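Local coordinates for protein phytase (Citrobacter braakii, PDB 3ZHC) that is a phytase belonging to branch 2 of the histidine phosphatase superfamily, at residues I241-E246 against D266-H271. The protein carries 2 engineered substitutions. Residues are numbered along the deposited sequence; the frame is centred on the assembly and turned at random.
Sequences IFLLQE and DLLSLH
Asp266 OD2, gripped by Lys262 in a salt bridge and by the hydroxyl of Thr187, lies just before Leu267 and two residues before Leu268, the two side chains that helix 260-280 sets against Phe242 and Leu243 of helix 231-247. Between residues 241-246 and 266-271 the meeting is wholly apolar: no hydrogen bond crosses, and the two segments bury 160 Å² of surface. Leu243 and Leu268 pass each other at about a right angle, methyl against methyl. Their CD1 atoms are modelled 3.2 Å apart, tighter than van der Waals contact allows, and both leucines have second torsions away from the usual staggered values (101° for Leu243, 138° for Leu268), so the exact placing of these methyls is doubtful. As placed, Leu268 CD1 also comes 3.9 Å from Leu243 CB. The second pair is looser: Leu267 CD1 comes obliquely to the Phe242 ring and stops 4.4 Å from Phe242 CD2. Backbones stay well separated, with Leu243 CA and Leu268 CA 8.1 Å apart. Leu188 of helix 182-192 touches both Phe242 and Leu267, making this pair part of a three-helix core. One turn after Leu267, His271 ND1 hydrogen-bonds to the backbone O of Ser236, adding a polar tie between helices 260-280 and 231-247. This is ordinary apolar helix-to-helix packing, here in the largely helical part that accompanies the alpha/beta sheet domain in branch 2 histidine phosphatases.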
# COMPACT_ATOMS: atom_id res chain seq x y z
N ILE B 241 -20.68 -0.67 -0.11
CA ILE B 241 -21.88 -0.99 -0.92
C ILE B 241 -21.44 -1.27 -2.37
O ILE B 241 -21.89 -2.25 -2.97
CB ILE B 241 -22.99 0.09 -0.83
CG1 ILE B 241 -23.58 0.13 0.58
CG2 ILE B 241 -24.11 -0.19 -1.84
CD1 ILE B 241 -24.55 1.27 0.84
N PHE B 242 -20.56 -0.45 -2.92
CA PHE B 242 -20.07 -0.70 -4.30
C PHE B 242 -19.39 -2.07 -4.41
O PHE B 242 -19.64 -2.79 -5.37
CB PHE B 242 -19.16 0.40 -4.82
CG PHE B 242 -19.80 1.78 -4.86
CD1 PHE B 242 -21.13 1.96 -5.26
CD2 PHE B 242 -19.04 2.92 -4.53
CE1 PHE B 242 -21.70 3.25 -5.31
CE2 PHE B 242 -19.60 4.21 -4.58
CZ PHE B 242 -20.93 4.37 -4.96
N LEU B 243 -18.54 -2.40 -3.42
CA LEU B 243 -17.87 -3.72 -3.37
C LEU B 243 -18.89 -4.83 -3.32
O LEU B 243 -18.78 -5.81 -4.05
CB LEU B 243 -16.96 -3.85 -2.15
CG LEU B 243 -16.08 -5.12 -2.13
CD1 LEU B 243 -14.65 -4.80 -2.57
CD2 LEU B 243 -16.10 -5.79 -0.75
N LEU B 244 -19.89 -4.68 -2.43
CA LEU B 244 -20.99 -5.67 -2.30
C LEU B 244 -21.77 -5.85 -3.61
O LEU B 244 -22.07 -6.98 -4.01
CB LEU B 244 -21.92 -5.29 -1.16
CG LEU B 244 -21.28 -5.45 0.25
CD1 LEU B 244 -22.09 -4.67 1.32
CD2 LEU B 244 -21.11 -6.91 0.65
N GLN B 245 -22.10 -4.73 -4.29
CA GLN B 245 -22.78 -4.78 -5.61
C GLN B 245 -22.00 -5.66 -6.61
O GLN B 245 -22.59 -6.56 -7.26
CB GLN B 245 -22.95 -3.39 -6.20
CG GLN B 245 -23.95 -2.53 -5.54
CD GLN B 245 -23.95 -1.10 -6.07
OE1 GLN B 245 -23.15 -0.74 -6.95
NE2 GLN B 245 -24.84 -0.27 -5.53
N GLU B 246 -20.69 -5.40 -6.70
CA GLU B 246 -19.78 -6.16 -7.56
C GLU B 246 -19.74 -7.65 -7.16
O GLU B 246 -19.99 -8.53 -8.00
CB GLU B 246 -18.37 -5.55 -7.49
CG GLU B 246 -17.31 -6.15 -8.45
CD GLU B 246 -17.55 -5.83 -9.92
OE1 GLU B 246 -18.08 -4.77 -10.26
OE2 GLU B 246 -17.17 -6.67 -10.75
N ASP B 266 -8.82 3.20 -4.44
CA ASP B 266 -9.12 4.59 -3.99
C ASP B 266 -10.36 4.60 -3.15
O ASP B 266 -10.38 5.20 -2.08
CB ASP B 266 -9.40 5.55 -5.17
CG ASP B 266 -8.16 6.06 -5.85
OD1 ASP B 266 -7.02 5.69 -5.47
OD2 ASP B 266 -8.34 6.86 -6.82
N LEU B 267 -11.40 3.94 -3.65
CA LEU B 267 -12.70 3.88 -2.95
C LEU B 267 -12.59 3.12 -1.64
O LEU B 267 -12.90 3.65 -0.59
CB LEU B 267 -13.76 3.23 -3.86
CG LEU B 267 -14.16 4.07 -5.09
CD1 LEU B 267 -14.94 3.24 -6.09
CD2 LEU B 267 -14.94 5.29 -4.66
N LEU B 268 -12.15 1.87 -1.71
CA LEU B 268 -12.05 1.04 -0.49
C LEU B 268 -10.95 1.47 0.52
O LEU B 268 -10.97 1.01 1.64
CB LEU B 268 -12.02 -0.45 -0.88
CG LEU B 268 -13.52 -0.87 -1.13
CD1 LEU B 268 -13.70 -1.74 -2.31
CD2 LEU B 268 -14.14 -1.47 0.18
N SER B 269 -10.02 2.38 0.13
CA SER B 269 -9.05 2.93 1.09
C SER B 269 -9.77 3.70 2.20
O SER B 269 -9.31 3.74 3.33
CB SER B 269 -8.03 3.84 0.41
OG SER B 269 -7.15 3.08 -0.39
N LEU B 270 -10.92 4.32 1.85
CA LEU B 270 -11.73 5.07 2.81
C LEU B 270 -12.36 4.14 3.84
O LEU B 270 -12.29 4.41 5.04
CB LEU B 270 -12.79 5.91 2.07
CG LEU B 270 -12.20 6.98 1.12
CD1 LEU B 270 -13.28 7.70 0.28
CD2 LEU B 270 -11.37 7.98 1.93
N HIS B 271 -12.95 3.05 3.35
CA HIS B 271 -13.55 1.99 4.17
C HIS B 271 -12.50 1.33 5.08
O HIS B 271 -12.72 1.19 6.30
CB HIS B 271 -14.25 0.94 3.27
CG HIS B 271 -14.67 -0.31 3.99
ND1 HIS B 271 -15.87 -0.41 4.65
CD2 HIS B 271 -14.05 -1.50 4.14
CE1 HIS B 271 -15.97 -1.62 5.19
NE2 HIS B 271 -14.88 -2.29 4.89